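Local coordinates for secreted protein (PDB 5LXZ) that probably works as a secreted copper-radical oxidase of the AA5 family, holding a catalytic copper ion in a metalloradical site, at residues G328-D331 with K336-K339; K308-G313 with E363-I368. The protein carries 1 engineered substitution. All blocks are in the same frame, centred on the assembly; numbering follows the deposited sequence.

Contact 1 (G328-D331 with K336-K339)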
ATOM      1  N   GLY A 328      -0.242  16.360   3.470  1.00  6.35           N
ATOM      2  CA  GLY A 328       0.276  17.589   2.907  1.00  6.42           C
ATOM      3  C   GLY A 328       0.796  17.410   1.494  1.00  6.62           C
ATOM      4  O   GLY A 328       0.782  16.346   0.932  1.00  7.02           O
ATOM      5  N   VAL A 329       1.299  18.522   0.985  1.00  6.36           N
ATOM      6  CA  VAL A 329       1.817  18.614  -0.370  1.00  6.89           C
ATOM      7  C   VAL A 329       3.327  18.783  -0.296  1.00  6.66           C
ATOM      8  O   VAL A 329       3.846  19.722   0.347  1.00  7.39           O
ATOM      9  CB  VAL A 329       1.206  19.816  -1.082  1.00  7.28           C
ATOM     10  CG1 VAL A 329       1.833  20.056  -2.438  1.00  7.54           C
ATOM     11  CG2 VAL A 329      -0.304  19.616  -1.263  1.00  7.24           C
ATOM     12  N   TRP A 330       4.027  17.869  -0.949  1.00  6.20           N
ATOM     13  CA  TRP A 330       5.470  17.794  -0.908  1.00  6.27           C
ATOM     14  C   TRP A 330       6.048  18.164  -2.253  1.00  6.41           C
ATOM     15  O   TRP A 330       5.805  17.464  -3.248  1.00  6.52           O
ATOM     16  CB  TRP A 330       5.865  16.366  -0.528  1.00  6.23           C
ATOM     17  CG  TRP A 330       7.305  16.061  -0.388  1.00  6.43           C
ATOM     18  CD1 TRP A 330       8.332  16.915  -0.114  1.00  6.82           C
ATOM     19  CD2 TRP A 330       7.897  14.761  -0.508  1.00  6.57           C
ATOM     20  NE1 TRP A 330       9.519  16.233  -0.088  1.00  6.59           N
ATOM     21  CE2 TRP A 330       9.278  14.903  -0.295  1.00  6.70           C
ATOM     22  CE3 TRP A 330       7.377  13.477  -0.732  1.00  6.76           C
ATOM     23  CZ2 TRP A 330      10.124  13.836  -0.320  1.00  6.92           C
ATOM     24  CZ3 TRP A 330       8.223  12.426  -0.777  1.00  6.87           C
ATOM     25  CH2 TRP A 330       9.604  12.591  -0.562  1.00  7.15           C
ATOM     26  N   ASP A 331       6.842  19.225  -2.308  1.00  6.87           N
ATOM     27  CA  ASP A 331       7.618  19.524  -3.515  1.00  7.65           C
ATOM     28  C   ASP A 331       8.907  18.744  -3.352  1.00  7.64           C
ATOM     29  O   ASP A 331       9.754  19.076  -2.522  1.00  7.83           O
ATOM     30  CB  ASP A 331       7.886  21.004  -3.569  1.00  8.16           C
ATOM     31  CG  ASP A 331       8.636  21.420  -4.818  1.00  9.31           C
ATOM     32  OD1 ASP A 331       9.472  20.641  -5.309  1.00 10.15           O
ATOM     33  OD2 ASP A 331       8.357  22.512  -5.344  1.00 12.22           O
ATOM     34  N   LYS A 336      10.153  21.159   0.171  1.00  8.46           N
ATOM     35  CA  LYS A 336       9.156  21.870   0.962  1.00  9.13           C
ATOM     36  C   LYS A 336       7.929  21.004   1.152  1.00  9.01           C
ATOM     37  O   LYS A 336       7.485  20.309   0.226  1.00  8.71           O
ATOM     38  CB  LYS A 336       8.760  23.179   0.288  1.00 11.53           C
ATOM     39  CG  LYS A 336       7.888  24.054   1.179  1.00 14.27           C
ATOM     40  CD  LYS A 336       7.702  25.416   0.557  1.00 18.56           C
ATOM     41  CE  LYS A 336       6.686  26.221   1.352  1.00 22.10           C
ATOM     42  NZ  LYS A 336       6.410  27.499   0.628  1.00 25.92           N
ATOM     43  N   PHE A 337       7.405  21.028   2.375  1.00  8.10           N
ATOM     44  CA  PHE A 337       6.206  20.292   2.712  1.00  8.31           C
ATOM     45  C   PHE A 337       5.211  21.258   3.311  1.00  8.53           C
ATOM     46  O   PHE A 337       5.535  21.961   4.288  1.00 10.19           O
ATOM     47  CB  PHE A 337       6.513  19.172   3.680  1.00  7.76           C
ATOM     48  CG  PHE A 337       5.358  18.203   3.856  1.00  8.17           C
ATOM     49  CD1 PHE A 337       5.249  17.125   3.004  1.00  8.42           C
ATOM     50  CD2 PHE A 337       4.421  18.367   4.835  1.00  8.73           C
ATOM     51  CE1 PHE A 337       4.211  16.231   3.133  1.00  8.68           C
ATOM     52  CE2 PHE A 337       3.371  17.487   4.970  1.00  8.31           C
ATOM     53  CZ  PHE A 337       3.262  16.423   4.109  1.00  8.53           C
ATOM     54  N   THR A 338       4.016  21.304   2.754  1.00  8.02           N
ATOM     55  CA  THR A 338       2.963  22.190   3.221  1.00  8.56           C
ATOM     56  C   THR A 338       1.789  21.324   3.707  1.00  8.51           C
ATOM     57  O   THR A 338       1.182  20.605   2.921  1.00  8.70           O
ATOM     58  CB  THR A 338       2.515  23.121   2.119  1.00 10.15           C
ATOM     59  OG1 THR A 338       3.627  23.855   1.584  1.00 11.46           O
ATOM     60  CG2 THR A 338       1.527  24.171   2.678  1.00 11.15           C
ATOM     61  N   LYS A 339       1.499  21.389   5.010  1.00  8.85           N
ATOM     62  CA  LYS A 339       0.444  20.550   5.596  1.00  9.30           C
ATOM     63  C   LYS A 339      -0.908  20.956   5.090  1.00  8.96           C
ATOM     64  O   LYS A 339      -1.156  22.157   4.845  1.00  9.65           O
ATOM     65  CB  LYS A 339       0.530  20.661   7.107  1.00 10.50           C
ATOM     66  CG  LYS A 339       1.807  20.009   7.607  1.00 12.12           C
ATOM     67  CD  LYS A 339       1.990  20.215   9.106  1.00 15.03           C
ATOM     68  CE  LYS A 339       3.171  19.424   9.650  1.00 17.79           C
ATOM     69  NZ  LYS A 339       4.457  20.102   9.369  1.00 20.52           N
TER
HETATM   70  O   HOH W   1       4.573  22.319  -0.533  1.00 14.67           O
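Gly328 meets strand 337-339 with its bare CA, which lies 3.1 Å from Thr338 O and 3.4 Å from Phe337 CZ. With no side chain at this position, the far end of the Phe337 ring can lie obliquely against the backbone. Phe337 holds its CG anti to the backbone N (chi1 -169°), and this brings the ring to Gly328 of the neighbouring strand. Val329 forms the hydrogen-bonded antiparallel pair with Thr338: Val329 N donates to Thr338 O at 2.8 Å, and Thr338 N returns a bond to Val329 O. Val329 N also lies above one face of the Phe337 ring, nearer its rim than its middle. Val329 O takes a further hydrogen bond from a water at 2.8 Å, which also meets Thr338 OG1, and it receives a CA-H...O contact from Phe337. Trp330 and Phe337 form a non-hydrogen-bonded pair whose side chains share one sheet face and stand roughly perpendicular, with Trp330 CB 3.7 Å from Phe337 CD1. At the indole edge, CD1 of Trp330 comes within 3.5 Å of Lys336 O, in the ring plane, while NE1 bonds Asn335 OD1 in the connecting turn. Beyond them, the indole packs on Leu260 and Val262 of strand 259-262 and meets the ring of Phe295. Asp331 N bonds Lys336 O at 2.8 Å, and Asp331 OD1 turns into the hairpin to take the N-H of Thr334. These bonds define the tight antiparallel hairpin at the outer side of a Kelch blade. Three backbone bonds tie its strands, while Gly328 and Trp330 bond to the other neighbour, strand 309-311. The water bridges the more exposed face, and Trp330, buried, makes up the apolar face with Phe337.

Contact 2 (K308-G313 with E363-I368)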
ATOM      1  N   LYS A 308       3.983  18.298  -7.785  1.00  6.64           N
ATOM      2  CA  LYS A 308       4.207  17.999  -6.388  1.00  6.80           C
ATOM      3  C   LYS A 308       3.535  16.689  -6.048  1.00  6.77           C
ATOM      4  O   LYS A 308       2.774  16.146  -6.814  1.00  6.49           O
ATOM      5  CB  LYS A 308       3.737  19.164  -5.492  1.00  7.67           C
ATOM      6  CG  LYS A 308       4.421  20.486  -5.888  1.00  8.84           C
ATOM      7  CD  LYS A 308       4.092  21.603  -4.907  1.00  9.70           C
ATOM      8  CE  LYS A 308       4.656  22.932  -5.462  1.00 11.53           C
ATOM      9  NZ  LYS A 308       4.310  24.129  -4.648  0.50 11.16           N
ATOM     10  N   ILE A 309       3.877  16.188  -4.880  1.00  6.36           N
ATOM     11  CA  ILE A 309       3.366  14.930  -4.386  1.00  6.58           C
ATOM     12  C   ILE A 309       2.395  15.187  -3.249  1.00  6.58           C
ATOM     13  O   ILE A 309       2.735  15.895  -2.282  1.00  6.96           O
ATOM     14  CB  ILE A 309       4.519  14.044  -3.905  1.00  7.15           C
ATOM     15  CG1 ILE A 309       5.314  13.466  -5.067  1.00  7.71           C
ATOM     16  CG2 ILE A 309       4.031  12.876  -3.005  1.00  7.08           C
ATOM     17  CD1 ILE A 309       4.617  12.395  -5.920  1.00  8.78           C
ATOM     18  N   PHE A 310       1.194  14.610  -3.356  1.00  6.15           N
ATOM     19  CA  PHE A 310       0.262  14.653  -2.289  1.00  6.20           C
ATOM     20  C   PHE A 310       0.415  13.451  -1.400  1.00  5.84           C
ATOM     21  O   PHE A 310       0.362  12.327  -1.880  1.00  6.03           O
ATOM     22  CB  PHE A 310      -1.169  14.708  -2.818  1.00  6.55           C
ATOM     23  CG  PHE A 310      -2.215  14.808  -1.732  1.00  7.62           C
ATOM     24  CD1 PHE A 310      -2.155  15.853  -0.818  1.00  8.57           C
ATOM     25  CD2 PHE A 310      -3.172  13.861  -1.579  1.00  8.41           C
ATOM     26  CE1 PHE A 310      -3.115  15.969   0.170  1.00  9.26           C
ATOM     27  CE2 PHE A 310      -4.146  13.978  -0.573  1.00  8.92           C
ATOM     28  CZ  PHE A 310      -4.100  15.027   0.280  1.00  8.83           C
ATOM     29  N   TYR A 311       0.647  13.728  -0.118  1.00  5.44           N
ATOM     30  CA  TYR A 311       0.646  12.682   0.929  1.00  5.48           C
ATOM     31  C   TYR A 311      -0.670  12.775   1.608  1.00  5.56           C
ATOM     32  O   TYR A 311      -0.963  13.777   2.270  1.00  5.60           O
ATOM     33  CB  TYR A 311       1.786  12.923   1.888  1.00  5.41           C
ATOM     34  CG  TYR A 311       1.776  12.052   3.127  1.00  5.34           C
ATOM     35  CD1 TYR A 311       1.661  10.650   3.028  1.00  5.51           C
ATOM     36  CD2 TYR A 311       1.924  12.589   4.383  1.00  5.38           C
ATOM     37  CE1 TYR A 311       1.682   9.847   4.161  1.00  5.54           C
ATOM     38  CE2 TYR A 311       2.014  11.788   5.489  1.00  5.66           C
ATOM     39  CZ  TYR A 311       1.884  10.416   5.380  1.00  5.63           C
ATOM     40  OH  TYR A 311       1.978   9.563   6.446  1.00  6.48           O
ATOM     41  N   SER A 312      -1.445  11.691   1.560  1.00  5.67           N
ATOM     42  CA  SER A 312      -2.795  11.724   2.098  1.00  6.00           C
ATOM     43  C   SER A 312      -2.784  11.524   3.616  1.00  6.23           C
ATOM     44  O   SER A 312      -3.821  11.740   4.230  1.00  6.97           O
ATOM     45  CB  SER A 312      -3.663  10.646   1.474  1.00  6.17           C
ATOM     46  OG  SER A 312      -3.296   9.364   1.972  1.00  5.83           O
ATOM     47  N   GLY A 313      -1.678  11.093   4.179  1.00  5.75           N
ATOM     48  CA  GLY A 313      -1.589  10.696   5.573  1.00  5.83           C
ATOM     49  C   GLY A 313      -1.750   9.201   5.800  1.00  5.64           C
ATOM     50  O   GLY A 313      -1.323   8.695   6.841  1.00  5.68           O
ATOM     51  N   GLU A 363      -8.594  16.358  -9.086  1.00  9.50           N
ATOM     52  CA  GLU A 363      -7.618  16.395  -7.971  1.00 10.08           C
ATOM     53  C   GLU A 363      -8.296  16.325  -6.624  1.00  9.55           C
ATOM     54  O   GLU A 363      -7.861  16.970  -5.671  1.00  9.64           O
ATOM     55  CB  GLU A 363      -6.681  17.609  -8.066  1.00 11.44           C
ATOM     56  CG  GLU A 363      -6.015  17.747  -9.418  1.00 13.29           C
ATOM     57  CD  GLU A 363      -4.760  18.609  -9.380  1.00 15.56           C
ATOM     58  OE1 GLU A 363      -3.685  18.133  -8.875  1.00 16.11           O
ATOM     59  OE2 GLU A 363      -4.859  19.776  -9.899  1.00 17.93           O
ATOM     60  N   LYS A 364      -9.341  15.495  -6.551  1.00  8.42           N
ATOM     61  CA  LYS A 364      -9.991  15.213  -5.291  1.00  8.99           C
ATOM     62  C   LYS A 364      -9.568  13.847  -4.772  1.00  8.05           C
ATOM     63  O   LYS A 364      -9.689  12.842  -5.477  1.00  8.99           O
ATOM     64  CB  LYS A 364     -11.504  15.262  -5.434  1.00 10.37           C
ATOM     65  CG  LYS A 364     -12.045  16.653  -5.705  1.00 12.57           C
ATOM     66  CD  LYS A 364     -13.565  16.647  -5.717  1.00 14.75           C
ATOM     67  CE  LYS A 364     -14.138  17.990  -6.111  1.00 17.61           C
ATOM     68  NZ  LYS A 364     -15.598  18.005  -5.795  0.50 17.63           N
ATOM     69  N   TYR A 365      -9.053  13.836  -3.544  1.00  7.80           N
ATOM     70  CA  TYR A 365      -8.500  12.615  -2.931  1.00  8.14           C
ATOM     71  C   TYR A 365      -9.358  12.223  -1.769  1.00  8.34           C
ATOM     72  O   TYR A 365      -9.739  13.097  -1.003  1.00  9.45           O
ATOM     73  CB  TYR A 365      -7.075  12.862  -2.459  1.00  8.57           C
ATOM     74  CG  TYR A 365      -6.076  13.032  -3.535  1.00  9.12           C
ATOM     75  CD1 TYR A 365      -5.894  14.246  -4.161  1.00  9.87           C
ATOM     76  CD2 TYR A 365      -5.345  11.959  -3.983  1.00  9.32           C
ATOM     77  CE1 TYR A 365      -4.963  14.390  -5.180  1.00 10.59           C
ATOM     78  CE2 TYR A 365      -4.448  12.097  -5.017  1.00 10.23           C
ATOM     79  CZ  TYR A 365      -4.256  13.296  -5.596  1.00 10.11           C
ATOM     80  OH  TYR A 365      -3.327  13.448  -6.624  1.00 12.03           O
ATOM     81  N   MET A 366      -9.653  10.948  -1.632  1.00  7.17           N
ATOM     82  CA  MET A 366     -10.450  10.431  -0.528  1.00  7.72           C
ATOM     83  C   MET A 366      -9.644   9.444   0.279  1.00  7.02           C
ATOM     84  O   MET A 366      -9.025   8.532  -0.269  1.00  7.02           O
ATOM     85  CB  MET A 366     -11.709   9.795  -1.047  1.00  8.95           C
ATOM     86  CG  MET A 366     -12.555   9.206   0.067  1.00 10.01           C
ATOM     87  SD  MET A 366     -13.933   8.183  -0.515  1.00 14.22           S
ATOM     88  CE  MET A 366     -15.003   9.513  -0.735  1.00 13.13           C
ATOM     89  N   VAL A 367      -9.612   9.655   1.598  1.00  6.69           N
ATOM     90  CA  VAL A 367      -9.020   8.772   2.577  1.00  6.58           C
ATOM     91  C   VAL A 367     -10.161   8.052   3.326  1.00  6.53           C
ATOM     92  O   VAL A 367     -11.136   8.702   3.707  1.00  7.04           O
ATOM     93  CB  VAL A 367      -8.120   9.552   3.533  1.00  7.24           C
ATOM     94  CG1 VAL A 367      -7.655   8.673   4.640  1.00  7.61           C
ATOM     95  CG2 VAL A 367      -6.932  10.171   2.810  1.00  7.83           C
ATOM     96  N   ILE A 368     -10.054   6.750   3.405  1.00  6.31           N
ATOM     97  CA  ILE A 368     -11.150   5.905   3.820  1.00  6.52           C
ATOM     98  C   ILE A 368     -10.723   5.041   4.996  1.00  6.41           C
ATOM     99  O   ILE A 368      -9.780   4.270   4.896  1.00  5.91           O
ATOM    100  CB  ILE A 368     -11.576   4.952   2.666  1.00  7.54           C
ATOM    101  CG1 ILE A 368     -11.832   5.709   1.391  1.00  8.44           C
ATOM    102  CG2 ILE A 368     -12.789   4.120   3.053  1.00  7.60           C
ATOM    103  CD1 ILE A 368     -11.862   4.873   0.144  1.00  9.70           C
TER
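Phe310 and Tyr365 join two successive four-stranded blades of the Kelch beta-propeller, each from the second strand of its blade. No hydrogen bond runs directly between 308-313 and 363-368, which meet through side-chain contacts. The larger part is aromatic. Phe310 CD2 sits over the centre of the Tyr365 ring, 3.6 Å from Tyr365 CG. The planes are inclined at 45°, an oblique pair in which each side chain runs past the other toward the opposite strand. A chi1 of -70° sets Tyr365 CG beside the backbone N, and a chi2 of 83° turns a ring face to Phe310, whose CE2 also rests 3.7 Å from Tyr365 CB. Phe302 meets the Tyr365 ring edge-to-face, and Phe395 and Leu388 of the second blade touch Phe310, so the buried pair is part of a larger apolar cluster between the blades. The second contact sets a methyl on a serine: Val367 CG2 lies 3.6 Å from Ser312 CB. The hydroxyl beside it is held from both blades, for Ser312 OG bonds Ala314 N in its own loop and Thr354 OG1 on strand 353-356, while Val367 CG2 also comes within 3.8 Å of Ser312 O.

How the contacts relate
From the N terminus the chain first lays down 308-313, then 328-331, turns over four residues to 336-339, and reaches 363-368 in the next blade. Contact 1 closes the short hairpin and lies wholly within the far longer span, 49 residues, that contact 2 closes; the two do not cross. Contact 1 and the 308-313 side of contact 2 lie in one sheet, because strands 309-311 and 328-330 are neighbours in it: Trp330 N lies 2.7 Å from Ile309 O, and Gly328 O lies 2.8 Å from Tyr311 N, both probable hydrogen bonds. Contact 1 thus completes the outer edge of one propeller blade, and contact 2 fastens the same blade to its successor.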